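Local structure of orotidine 5'-phosphate decarboxylase (Sulfolobus solfataricus, 4DBD) at residues I149-R153 and A176-D182; V113-W119 and G142-H148. The protein probably catalyses the decarboxylation of orotidine 5'-monophosphate to uridine 5'-monophosphate, the last step of de novo UMP synthesis. One frame throughout, in Å; residues are numbered along the deposited sequence.

Both contacts draw on helix 146-155 of the TIM barrel: contact 2 holds the turn that leads into the helix and its first residues, contact 1 its next helical turn. Their centres lie 12 Å apart, and they touch directly, with Ile149 CD1 of contact 1 packing 3.5 Å from Gly142 O of contact 2 and Tyr152 CE1 lying 3.7 Å from Val113 CG2. At the predicted active site, contact 2 contains Ser115, predicted to bind the substrate, and its Met114 side chain comes within about 4 Å of that of Lys61, the predicted proton donor. Contact 1 reaches the site through Ala176, whose side chain is about 4 Å from that of Met166, a predicted substrate-binding residue.

Contact 1. Residues I149-R153 and A176-D182; sequences ITQYR and AVCAGAD
The Arg153 guanidinium meets segment 176-182 with one edge, Gly180 O and Asp182 OD2 both lying in its plane. NE and NH2 close side-on around the same carbonyl oxygen: Arg153 NE is 2.8 Å from Gly180 O, and NH2 bonds to it from nearly straight ahead of the C=O (165° at the oxygen). NH2 also forms a salt bridge, 2.6 Å from Asp182 OD2, whose carboxylate plane is turned 70° from the guanidinium; as a hydrogen bond this is weak, and OD2 also accepts from Ile161 N. Bends at chi2 and chi3 curl the arginine back to the loop, and Met159 O takes NH1. The grip falls where helix 175-179 ends in a Schellman motif at Gly180, its phi of 133° turning the chain toward barrel strand 183-186, while Arg153 belongs to the preceding barrel helix, 146-155. One turn earlier on that helix, Thr150 OG1 donates to a lone pair of Ala179 O at 2.9 Å. The buried Ile149 puts CG2, anti to the backbone N, between the methyls of Ala179 and Ala181 and 3.5 Å from Ala181 N, whereas CD1 extends to Ala176 CB at 3.7 Å, and both side chains touch Ser163 of strand 160-163.

Contact 2. Residues V113-W119 and G142-H148; sequences VMSHEGW and GGTKLDH. With SO4 (sulfate ion), chain C.
Lys145 NZ donates to Met114 O at 2.9 Å, approaching close to the direction in which the carbonyl points (162° at the oxygen). The lysine gets there by folding: bends at chi2 and chi4 lay its chain across the backbone of 113-119, with CG 3.7 Å from Val113 CG1 and the ammonium 4.1 Å from Trp119 CB. Val113 divides its branches, CG1 going to this lysine chain and CG2 to CB of His148, whose side chain crosses it at about a right angle. The two segments follow neighbouring strands of the TIM barrel, 107-113 and 138-141, and Gly142 N continues their pairing with a bond to Val113 O, the donor standing well above the carbonyl plane. Beyond that bond Ser115 OG sits 3.2 Å from Gly142 CA, so the serine hydroxyl lies directly against the glycine backbone. Thr144, in the type I turn from Gly142 to Lys145, sends OG1 to a lone pair of Ser115 O at 3.0 Å; a chi1 of 51° puts the hydroxyl between its own N and carbonyl carbon. On the far side of 113-119, the second subunit takes over: His116 NE2 bonds to Ile88 O of that subunit, and Trp119 packs on its Phe87. One helical turn on from Lys145, His148 NE2 donates almost straight (158°) to O3 of a sulfate, probably from the crystallisation liquor, which Thr121 OG1 also holds. With two successive carbonyls, Met114 O and Ser115 O, taken by Lys145 and Thr144, the backbone at Ser115, predicted to bind the substrate, is probably steadied by the turn leading into helix 146-155, and the lysine's charge probably polarises the Met114 carbonyl.

Contact 1. Residues I149-R153 and A176-D182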
loop_
_atom_site.group_PDB
_atom_site.type_symbol
_atom_site.label_atom_id
_atom_site.label_comp_id
_atom_site.label_asym_id
_atom_site.label_seq_id
_atom_site.Cartn_x
_atom_site.Cartn_y
_atom_site.Cartn_z
ATOM N N ILE A 149 16.737 -11.023 10.623
ATOM C CA ILE A 149 17.573 -11.015 9.425
ATOM C C ILE A 149 18.398 -12.291 9.339
ATOM O O ILE A 149 18.448 -12.946 8.295
ATOM C CB ILE A 149 18.526 -9.794 9.407
ATOM C CG1 ILE A 149 17.723 -8.500 9.322
ATOM C CG2 ILE A 149 19.504 -9.878 8.246
ATOM C CD1 ILE A 149 18.586 -7.239 9.346
ATOM N N THR A 150 19.058 -12.651 10.438
ATOM C CA THR A 150 19.909 -13.836 10.404
ATOM C C THR A 150 19.068 -15.089 10.140
ATOM O O THR A 150 19.431 -15.940 9.321
ATOM C CB THR A 150 20.696 -13.999 11.703
ATOM O OG1 THR A 150 21.333 -12.754 12.033
ATOM C CG2 THR A 150 21.744 -15.088 11.531
ATOM N N GLN A 151 17.929 -15.175 10.815
ATOM C CA GLN A 151 17.018 -16.304 10.669
ATOM C C GLN A 151 16.418 -16.376 9.276
ATOM O O GLN A 151 16.345 -17.450 8.690
ATOM C CB GLN A 151 15.923 -16.238 11.735
ATOM C CG GLN A 151 16.473 -16.491 13.137
ATOM C CD GLN A 151 15.680 -15.804 14.227
ATOM O OE1 GLN A 151 14.572 -15.313 13.995
ATOM N NE2 GLN A 151 16.251 -15.757 15.432
ATOM N N TYR A 152 15.989 -15.246 8.729
ATOM C CA TYR A 152 15.539 -15.274 7.342
ATOM C C TYR A 152 16.667 -15.667 6.387
ATOM O O TYR A 152 16.430 -16.358 5.400
ATOM C CB TYR A 152 14.858 -13.959 6.921
ATOM C CG TYR A 152 13.384 -13.954 7.250
ATOM C CD1 TYR A 152 12.940 -13.634 8.520
ATOM C CD2 TYR A 152 12.438 -14.310 6.295
ATOM C CE1 TYR A 152 11.593 -13.643 8.834
ATOM C CE2 TYR A 152 11.086 -14.324 6.601
ATOM C CZ TYR A 152 10.676 -13.986 7.872
ATOM O OH TYR A 152 9.332 -14.005 8.193
ATOM N N ARG A 153 17.894 -15.259 6.690
ATOM C CA ARG A 153 19.028 -15.638 5.848
ATOM C C ARG A 153 19.228 -17.152 5.895
ATOM O O ARG A 153 19.546 -17.779 4.887
ATOM C CB ARG A 153 20.302 -14.910 6.273
ATOM C CG ARG A 153 21.574 -15.455 5.626
ATOM C CD ARG A 153 21.468 -15.475 4.112
ATOM N NE ARG A 153 21.417 -14.123 3.574
ATOM C CZ ARG A 153 20.834 -13.791 2.426
ATOM N NH1 ARG A 153 20.232 -14.714 1.686
ATOM N NH2 ARG A 153 20.843 -12.528 2.032
ATOM N N ALA A 176 22.925 -4.594 9.532
ATOM C CA ALA A 176 21.995 -5.479 8.849
ATOM C C ALA A 176 22.748 -6.375 7.880
ATOM O O ALA A 176 22.547 -7.591 7.865
ATOM C CB ALA A 176 20.920 -4.687 8.133
ATOM N N VAL A 177 23.629 -5.777 7.083
ATOM C CA VAL A 177 24.490 -6.570 6.223
ATOM C C VAL A 177 25.272 -7.603 7.040
ATOM O O VAL A 177 25.322 -8.769 6.668
ATOM C CB VAL A 177 25.439 -5.702 5.394
ATOM C CG1 VAL A 177 26.371 -6.582 4.575
ATOM C CG2 VAL A 177 24.627 -4.794 4.476
ATOM N N CYS A 178 25.853 -7.194 8.165
ATOM C CA CYS A 178 26.618 -8.152 8.964
ATOM C C CYS A 178 25.735 -9.283 9.504
ATOM O O CYS A 178 26.188 -10.420 9.616
ATOM C CB CYS A 178 27.420 -7.460 10.074
ATOM S SG CYS A 178 28.813 -6.472 9.450
ATOM N N ALA A 179 24.465 -8.986 9.785
ATOM C CA ALA A 179 23.525 -10.010 10.246
ATOM C C ALA A 179 23.058 -10.964 9.142
ATOM O O ALA A 179 22.463 -12.004 9.430
ATOM C CB ALA A 179 22.319 -9.367 10.926
ATOM N N GLY A 180 23.295 -10.605 7.881
ATOM C CA GLY A 180 22.965 -11.504 6.791
ATOM C C GLY A 180 22.225 -10.872 5.630
ATOM O O GLY A 180 21.918 -11.553 4.650
ATOM N N ALA A 181 21.949 -9.574 5.725
ATOM C CA ALA A 181 21.274 -8.873 4.631
ATOM C C ALA A 181 22.233 -8.635 3.464
ATOM O O ALA A 181 23.443 -8.534 3.645
ATOM C CB ALA A 181 20.684 -7.557 5.125
ATOM N N ASP A 182 21.687 -8.532 2.258
ATOM C CA ASP A 182 22.501 -8.198 1.100
ATOM C C ASP A 182 22.717 -6.691 0.959
ATOM O O ASP A 182 23.828 -6.235 0.713
ATOM C CB ASP A 182 21.868 -8.765 -0.170
ATOM C CG ASP A 182 21.883 -10.269 -0.183
ATOM O OD1 ASP A 182 22.984 -10.836 -0.347
ATOM O OD2 ASP A 182 20.813 -10.887 -0.003
#

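Contact 2. Residues V113-W119 and G142-H148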
loop_
_atom_site.group_PDB
_atom_site.type_symbol
_atom_site.label_atom_id
_atom_site.label_comp_id
_atom_site.label_asym_id
_atom_site.label_seq_id
_atom_site.Cartn_x
_atom_site.Cartn_y
_atom_site.Cartn_z
ATOM N N VAL A 113 9.394 -8.723 7.499
ATOM C CA VAL A 113 9.404 -8.117 8.822
ATOM C C VAL A 113 9.613 -6.612 8.693
ATOM O O VAL A 113 10.503 -6.160 7.973
ATOM C CB VAL A 113 10.538 -8.685 9.697
ATOM C CG1 VAL A 113 10.417 -8.153 11.129
ATOM C CG2 VAL A 113 10.517 -10.200 9.670
ATOM N N MET A 114 8.794 -5.828 9.379
ATOM C CA MET A 114 9.037 -4.383 9.412
ATOM C C MET A 114 9.757 -3.935 10.677
ATOM O O MET A 114 9.871 -4.696 11.646
ATOM C CB MET A 114 7.753 -3.598 9.184
ATOM C CG MET A 114 7.084 -3.977 7.884
ATOM S SD MET A 114 5.864 -2.770 7.362
ATOM C CE MET A 114 6.902 -1.307 7.216
ATOM N N SER A 115 10.250 -2.696 10.656
ATOM C CA SER A 115 11.131 -2.191 11.711
ATOM C C SER A 115 10.433 -1.503 12.885
ATOM O O SER A 115 11.051 -1.275 13.927
ATOM C CB SER A 115 12.159 -1.226 11.116
ATOM O OG SER A 115 12.952 -1.840 10.122
ATOM N N HIS A 116 9.166 -1.135 12.730
ATOM C CA HIS A 116 8.486 -0.446 13.823
ATOM C C HIS A 116 8.050 -1.437 14.904
ATOM O O HIS A 116 7.858 -2.630 14.640
ATOM C CB HIS A 116 7.300 0.374 13.307
ATOM C CG HIS A 116 6.265 -0.450 12.614
ATOM N ND1 HIS A 116 6.482 -1.027 11.384
ATOM C CD2 HIS A 116 5.015 -0.813 12.992
ATOM C CE1 HIS A 116 5.408 -1.711 11.028
ATOM N NE2 HIS A 116 4.504 -1.595 11.983
ATOM N N GLU A 117 7.908 -0.944 16.128
ATOM C CA GLU A 117 7.571 -1.802 17.257
ATOM C C GLU A 117 6.218 -2.480 17.096
ATOM O O GLU A 117 6.014 -3.589 17.597
ATOM C CB GLU A 117 7.608 -1.011 18.570
ATOM C CG GLU A 117 8.992 -0.858 19.153
ATOM C CD GLU A 117 9.004 0.019 20.390
ATOM O OE1 GLU A 117 9.836 0.947 20.442
ATOM O OE2 GLU A 117 8.185 -0.219 21.305
ATOM N N GLY A 118 5.307 -1.817 16.382
ATOM C CA GLY A 118 3.954 -2.304 16.222
ATOM C C GLY A 118 3.833 -3.488 15.278
ATOM O O GLY A 118 2.788 -4.129 15.217
ATOM N N TRP A 119 4.899 -3.787 14.541
ATOM C CA TRP A 119 4.872 -4.942 13.645
ATOM C C TRP A 119 4.811 -6.240 14.432
ATOM O O TRP A 119 5.717 -6.546 15.213
ATOM C CB TRP A 119 6.097 -4.968 12.725
ATOM C CG TRP A 119 6.086 -6.143 11.783
ATOM C CD1 TRP A 119 6.740 -7.329 11.938
ATOM C CD2 TRP A 119 5.364 -6.243 10.549
ATOM N NE1 TRP A 119 6.483 -8.158 10.872
ATOM C CE2 TRP A 119 5.637 -7.512 10.004
ATOM C CE3 TRP A 119 4.518 -5.372 9.853
ATOM C CZ2 TRP A 119 5.090 -7.939 8.789
ATOM C CZ3 TRP A 119 3.989 -5.790 8.642
ATOM C CH2 TRP A 119 4.274 -7.063 8.126
ATOM N N GLY A 142 13.346 -6.004 8.268
ATOM C CA GLY A 142 13.696 -4.780 8.980
ATOM C C GLY A 142 15.079 -4.735 9.611
ATOM O O GLY A 142 15.528 -5.710 10.221
ATOM N N GLY A 143 15.745 -3.586 9.479
ATOM C CA GLY A 143 17.106 -3.410 9.968
ATOM C C GLY A 143 17.226 -3.255 11.478
ATOM O O GLY A 143 18.316 -3.401 12.036
ATOM N N THR A 144 16.113 -2.948 12.141
ATOM C CA THR A 144 16.065 -2.931 13.599
ATOM C C THR A 144 15.905 -4.355 14.115
ATOM O O THR A 144 16.058 -4.617 15.311
ATOM C CB THR A 144 14.847 -2.163 14.100
ATOM O OG1 THR A 144 13.687 -2.663 13.426
ATOM C CG2 THR A 144 14.992 -0.682 13.839
ATOM N N LYS A 145 15.569 -5.265 13.208
ATOM C CA LYS A 145 15.206 -6.627 13.579
ATOM C C LYS A 145 16.316 -7.598 13.174
ATOM O O LYS A 145 16.120 -8.453 12.294
ATOM C CB LYS A 145 13.882 -7.012 12.905
ATOM C CG LYS A 145 12.750 -5.986 13.088
ATOM C CD LYS A 145 12.358 -5.835 14.564
ATOM C CE LYS A 145 11.070 -5.012 14.739
ATOM N NZ LYS A 145 9.831 -5.736 14.307
ATOM N N LEU A 146 17.477 -7.455 13.815
ATOM C CA LEU A 146 18.672 -8.208 13.431
ATOM C C LEU A 146 18.513 -9.720 13.568
ATOM O O LEU A 146 18.944 -10.449 12.690
ATOM C CB LEU A 146 19.916 -7.738 14.193
ATOM C CG LEU A 146 20.355 -6.279 14.031
ATOM C CD1 LEU A 146 21.737 -6.084 14.636
ATOM C CD2 LEU A 146 20.353 -5.846 12.565
ATOM N N ASP A 147 17.924 -10.183 14.672
ATOM C CA ASP A 147 17.698 -11.616 14.860
ATOM C C ASP A 147 16.934 -12.188 13.675
ATOM O O ASP A 147 17.256 -13.265 13.166
ATOM C CB ASP A 147 16.904 -11.883 16.139
ATOM C CG ASP A 147 17.731 -11.685 17.395
ATOM O OD1 ASP A 147 18.519 -10.719 17.427
ATOM O OD2 ASP A 147 17.600 -12.503 18.340
ATOM N N HIS A 148 15.910 -11.461 13.241
ATOM C CA HIS A 148 15.069 -11.945 12.143
ATOM C C HIS A 148 15.827 -11.974 10.816
ATOM O O HIS A 148 15.593 -12.852 9.977
ATOM C CB HIS A 148 13.792 -11.109 12.037
ATOM C CG HIS A 148 12.887 -11.235 13.225
ATOM N ND1 HIS A 148 12.110 -12.350 13.452
ATOM C CD2 HIS A 148 12.631 -10.383 14.247
ATOM C CE1 HIS A 148 11.415 -12.180 14.562
ATOM N NE2 HIS A 148 11.713 -10.995 15.064
HETATM S S SO4 C . 10.284 -9.084 18.066
HETATM O O1 SO4 C . 11.548 -8.534 17.575
HETATM O O2 SO4 C . 9.196 -8.161 17.739
HETATM O O3 SO4 C . 10.038 -10.383 17.439
HETATM O O4 SO4 C . 10.351 -9.253 19.514
#